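Local coordinates for protein xyloglucan-specific endo-beta-1,4-glucanase (PDB 4W88) that probably hydrolyses internal beta-1,4-glucosidic bonds in the backbone of xyloglucan, a plant cell-wall polysaccharide, as a glycoside hydrolase of family 5, at residues 142-147 against 191-196; 3-8 against 217-222. The protein carries 1 engineered substitution. All blocks are in the same frame, centred on the assembly; numbering follows the deposited sequence.

Overall arrangement
Both contacts belong to one eight-stranded beta/alpha barrel. Contact 1 pairs the adjacent strands 142-145 and 193-196. Contact 2 sets the N-terminal helix 3-9 against the start of the next strand, 218-223. The two centres are 9 Å apart. Strand 193-196 joins them: Ile195 N lies 2.9 Å from Ala219 O, a probable hydrogen bond, and Ile194 CG2 packs 3.3 Å from Ala221 CB. The Glu145 side chain of contact 1 is about 10 Å from a bound glucose unit. At the other end of the strands, the Arg191 side chain lies about 9 Å from a bound magnesium ion, and that of Arg4 about 7 Å from a bound magnesium ion.

Contact 1 (142-147 against 191-196); sequences LMFEGM and RVLIIC
Phe144 pairs with Leu193, and Glu145 with Ile194, in two parallel strands whose axes come within 4.7 Å and cross at -23°. Three backbone hydrogen bonds join them. Phe144 N gives to Val192 O (3.2 Å), Phe144 O accepts from Ile194 N (2.7 Å), and Gly146 N gives to Ile194 O. Water extends the ladder at both ends. One water bridges Leu142 O and Val192 N; another bridges Ile194 O and Met147 N.

Arg191 makes the side-chain hydrogen bond. Its NH1 gives to Leu142 O at 3.0 Å, with that oxygen in the guanidinium plane. Leu142 O thus accepts from both the arginine and a water. The same arginine is also bound to Asn188 and to the backbone oxygens of Tyr138 and Asp139.

A CH-pi contact comes next. Arg191 CD sits over the centre of the Phe144 ring, 3.5 Å from its centroid. The chain runs extended as far as CD. The bend at chi3 (-49°) then turns NE and the guanidinium out of that line, and NH1 meets Leu142 O. Ring and guanidinium planes are 37° apart. A leucine in place of Arg191 would probably leave Leu142 O, and the backbone oxygens of Tyr138 and Asp139, without their guanidinium donor.

Apolar contacts follow the two sheet faces. Beside Phe144, Leu193 CD2 comes 3.8 Å from ring atom CD2. On the Glu145 face, Ile194 CD1 reaches Met143 CB (4.0 Å). Selenomethionine Met143 also runs alongside Val192. The carboxylate of Glu145 is held by Arg59, His200 and Thr270.

Helix 164-182 lies between these strands in the chain, making the beta-alpha-beta crossover of a TIM barrel. Phe144 and Leu193 face the outer helices; Glu145 and Ile194 face the barrel interior.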
# COMPACT_ATOMS: atom_id res chain seq x y z
N LEU A 142 2.29 -14.03 2.08
CA LEU A 142 2.32 -13.13 0.90
C LEU A 142 0.85 -12.82 0.51
O LEU A 142 0.05 -13.73 0.21
CB LEU A 142 3.04 -13.76 -0.29
CG LEU A 142 3.02 -12.99 -1.65
CD1 LEU A 142 3.65 -11.64 -1.47
CD2 LEU A 142 3.76 -13.75 -2.69
N MSE A 143 0.55 -11.51 0.44
CA MSE A 143 -0.75 -10.98 0.08
C MSE A 143 -0.58 -10.10 -1.13
O MSE A 143 0.54 -9.56 -1.39
CB MSE A 143 -1.22 -10.15 1.27
CG MSE A 143 -1.24 -10.96 2.55
SE MSE A 143 -1.99 -9.96 4.08
CE MSE A 143 -0.45 -8.91 4.60
N PHE A 144 -1.63 -10.01 -1.95
CA PHE A 144 -1.62 -9.20 -3.15
C PHE A 144 -2.61 -8.04 -2.97
O PHE A 144 -3.75 -8.24 -2.54
CB PHE A 144 -2.09 -9.99 -4.39
CG PHE A 144 -1.25 -11.19 -4.77
CD1 PHE A 144 0.12 -11.35 -4.44
CD2 PHE A 144 -1.84 -12.16 -5.61
CE1 PHE A 144 0.82 -12.49 -4.84
CE2 PHE A 144 -1.12 -13.24 -6.05
CZ PHE A 144 0.21 -13.40 -5.67
N GLU A 145 -2.16 -6.85 -3.39
CA GLU A 145 -2.99 -5.64 -3.38
C GLU A 145 -3.11 -5.16 -4.82
O GLU A 145 -2.14 -4.80 -5.50
CB GLU A 145 -2.35 -4.58 -2.45
CG GLU A 145 -3.14 -3.25 -2.36
CD GLU A 145 -2.50 -2.27 -1.35
OE1 GLU A 145 -1.37 -2.60 -0.89
OE2 GLU A 145 -3.10 -1.18 -1.06
N GLY A 146 -4.33 -5.28 -5.36
CA GLY A 146 -4.51 -5.22 -6.81
C GLY A 146 -4.08 -3.92 -7.50
O GLY A 146 -3.46 -3.96 -8.56
N MSE A 147 -4.36 -2.80 -6.81
CA MSE A 147 -4.15 -1.45 -7.35
C MSE A 147 -3.70 -0.55 -6.23
O MSE A 147 -3.96 -0.82 -5.04
CB MSE A 147 -5.45 -0.86 -7.97
CG MSE A 147 -6.00 -1.77 -9.05
SE MSE A 147 -7.65 -0.97 -9.81
CE MSE A 147 -8.92 -1.58 -8.47
N ARG A 191 -5.23 -17.11 -0.95
CA ARG A 191 -4.38 -16.00 -0.60
C ARG A 191 -5.20 -14.78 -0.23
O ARG A 191 -6.25 -14.52 -0.88
CB ARG A 191 -3.48 -15.65 -1.83
CG ARG A 191 -2.42 -14.64 -1.53
CD ARG A 191 -1.42 -14.43 -2.64
NE ARG A 191 -0.85 -15.63 -3.20
CZ ARG A 191 -0.02 -16.46 -2.59
NH1 ARG A 191 0.43 -16.20 -1.37
NH2 ARG A 191 0.34 -17.57 -3.19
N VAL A 192 -4.73 -14.00 0.74
CA VAL A 192 -5.41 -12.75 1.01
C VAL A 192 -5.22 -11.80 -0.20
O VAL A 192 -4.08 -11.43 -0.54
CB VAL A 192 -4.93 -12.08 2.31
CG1 VAL A 192 -5.66 -10.73 2.61
CG2 VAL A 192 -5.07 -13.04 3.49
N LEU A 193 -6.36 -11.30 -0.71
CA LEU A 193 -6.36 -10.34 -1.77
C LEU A 193 -6.92 -9.02 -1.27
O LEU A 193 -7.99 -9.02 -0.69
CB LEU A 193 -7.15 -10.81 -2.98
CG LEU A 193 -6.75 -12.17 -3.53
CD1 LEU A 193 -7.53 -12.58 -4.76
CD2 LEU A 193 -5.26 -12.28 -3.85
N ILE A 194 -6.23 -7.93 -1.55
CA ILE A 194 -6.48 -6.67 -0.88
C ILE A 194 -6.98 -5.70 -1.96
O ILE A 194 -6.23 -5.25 -2.84
CB ILE A 194 -5.22 -6.11 -0.17
CG1 ILE A 194 -4.64 -7.11 0.82
CG2 ILE A 194 -5.57 -4.79 0.56
CD1 ILE A 194 -3.28 -6.72 1.44
N ILE A 195 -8.28 -5.44 -1.90
CA ILE A 195 -8.94 -4.58 -2.83
C ILE A 195 -8.87 -3.15 -2.27
O ILE A 195 -8.37 -2.91 -1.15
CB ILE A 195 -10.40 -5.03 -3.07
CG1 ILE A 195 -11.28 -4.91 -1.83
CG2 ILE A 195 -10.44 -6.41 -3.73
CD1 ILE A 195 -12.78 -5.01 -2.09
N CYS A 196 -9.42 -2.17 -2.98
CA CYS A 196 -9.35 -0.80 -2.53
C CYS A 196 -10.53 0.02 -2.99
O CYS A 196 -11.28 -0.37 -3.90
CB CYS A 196 -8.03 -0.13 -3.02
SG CYS A 196 -7.88 0.05 -4.79
O HOH W 1 -2.12 -14.34 1.88
O HOH W 2 -6.14 -2.66 -4.21

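Contact 2 (3-8 against 217-222); sequences SRVFDI and NIAVAL
Val5 and Asn217 bring the two backbones closest, with their CA atoms 6.0 Å apart. Residues 3-8 are helical, with Asp7 N hydrogen-bonded to Ser3 O and Ile8 N to Arg4 O. Residues 218-222 are strand, and Asn217 is the loop residue leading into it. Contact is confined to the first turn of the helix and the first residues of 217-222.

Val5 carries the apolar part. Its CG2 lies 3.6 Å from Asn217 CA and 3.7 Å from Ile218 O. The other methyl, CG1, reaches Ala219 CB at 4.3 Å. In this TIM barrel, the helix therefore sits at the N-terminal end of strand 218-223, away from the C-terminal strand ends where family 5 enzymes bind substrate.

Arg4 adds a polar contact. NH1 gives a weak hydrogen bond to Asn217 OD1 (3.1 Å, N-H...O angle 132°). The oxygen lies at the guanidinium edge, near its plane, and the amide is turned almost perpendicular, at 84°. With chi1 at -175°, the extended arginine chain passes beside OD1 before its end meets it. Ile8 CD1 covers one guanidinium face. The stronger partner of NH1 is the backbone oxygen of Asp190.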
# COMPACT_ATOMS: atom_id res chain seq x y z
N SER A 3 -12.71 -14.90 9.21
CA SER A 3 -11.80 -14.88 10.32
C SER A 3 -10.38 -15.37 9.93
O SER A 3 -9.42 -14.99 10.58
CB SER A 3 -12.39 -15.69 11.46
OG SER A 3 -12.52 -16.98 11.04
N ARG A 4 -10.22 -16.20 8.89
CA ARG A 4 -8.88 -16.51 8.39
C ARG A 4 -8.02 -15.29 8.06
O ARG A 4 -6.84 -15.21 8.41
CB ARG A 4 -8.97 -17.36 7.14
CG ARG A 4 -7.64 -17.81 6.66
CD ARG A 4 -7.73 -19.10 5.84
NE ARG A 4 -6.42 -19.35 5.23
CZ ARG A 4 -6.02 -18.75 4.11
NH1 ARG A 4 -6.77 -17.84 3.59
NH2 ARG A 4 -4.81 -18.97 3.63
N VAL A 5 -8.63 -14.31 7.42
CA VAL A 5 -7.92 -13.08 7.05
C VAL A 5 -7.53 -12.31 8.34
O VAL A 5 -6.40 -11.89 8.50
CB VAL A 5 -8.72 -12.15 6.16
CG1 VAL A 5 -7.94 -10.88 5.88
CG2 VAL A 5 -9.09 -12.86 4.86
N PHE A 6 -8.46 -12.19 9.27
CA PHE A 6 -8.16 -11.54 10.57
C PHE A 6 -7.03 -12.26 11.29
O PHE A 6 -6.11 -11.62 11.82
CB PHE A 6 -9.41 -11.46 11.44
CG PHE A 6 -10.41 -10.42 11.00
CD1 PHE A 6 -10.16 -9.07 11.11
CD2 PHE A 6 -11.66 -10.80 10.51
CE1 PHE A 6 -11.11 -8.13 10.73
CE2 PHE A 6 -12.60 -9.86 10.11
CZ PHE A 6 -12.36 -8.52 10.25
N ASP A 7 -7.02 -13.59 11.26
CA ASP A 7 -5.93 -14.31 11.93
C ASP A 7 -4.60 -14.07 11.32
O ASP A 7 -3.66 -13.82 12.05
CB ASP A 7 -6.18 -15.81 11.90
CG ASP A 7 -7.30 -16.18 12.79
OD1 ASP A 7 -7.82 -15.39 13.64
OD2 ASP A 7 -7.62 -17.39 12.72
N ILE A 8 -4.54 -14.08 9.99
CA ILE A 8 -3.28 -13.77 9.32
C ILE A 8 -2.79 -12.38 9.68
O ILE A 8 -1.65 -12.23 10.12
CB ILE A 8 -3.39 -13.94 7.79
CG1 ILE A 8 -3.52 -15.43 7.47
CG2 ILE A 8 -2.21 -13.37 7.08
CD1 ILE A 8 -4.01 -15.73 6.07
N ASN A 217 -11.72 -14.41 1.50
CA ASN A 217 -10.28 -14.16 1.67
C ASN A 217 -9.81 -12.85 1.06
O ASN A 217 -8.76 -12.80 0.39
CB ASN A 217 -9.45 -15.35 1.19
CG ASN A 217 -9.68 -16.56 2.08
OD1 ASN A 217 -9.50 -16.50 3.26
ND2 ASN A 217 -10.09 -17.64 1.50
N ILE A 218 -10.54 -11.80 1.41
CA ILE A 218 -10.19 -10.47 1.00
C ILE A 218 -10.03 -9.53 2.16
O ILE A 218 -10.47 -9.78 3.31
CB ILE A 218 -11.19 -9.91 -0.04
CG1 ILE A 218 -12.57 -9.68 0.57
CG2 ILE A 218 -11.25 -10.81 -1.23
CD1 ILE A 218 -12.73 -8.36 1.32
N ALA A 219 -9.37 -8.41 1.88
CA ALA A 219 -9.32 -7.27 2.81
C ALA A 219 -9.45 -6.00 1.97
O ALA A 219 -9.22 -6.02 0.77
CB ALA A 219 -8.00 -7.24 3.63
N VAL A 220 -9.78 -4.92 2.65
CA VAL A 220 -9.92 -3.60 2.06
C VAL A 220 -8.77 -2.67 2.55
O VAL A 220 -8.55 -2.53 3.76
CB VAL A 220 -11.26 -2.95 2.37
CG1 VAL A 220 -11.32 -1.55 1.74
CG2 VAL A 220 -12.40 -3.86 1.86
N ALA A 221 -8.03 -2.11 1.58
CA ALA A 221 -6.93 -1.22 1.80
C ALA A 221 -7.43 0.24 1.64
O ALA A 221 -8.22 0.59 0.72
CB ALA A 221 -5.81 -1.49 0.81
N LEU A 222 -6.94 1.03 2.58
CA LEU A 222 -7.10 2.49 2.61
C LEU A 222 -5.77 3.15 2.85
O LEU A 222 -4.91 2.57 3.45
CB LEU A 222 -8.14 2.90 3.70
CG LEU A 222 -9.48 2.23 3.51
CD1 LEU A 222 -10.28 2.44 4.75
CD2 LEU A 222 -10.25 2.74 2.26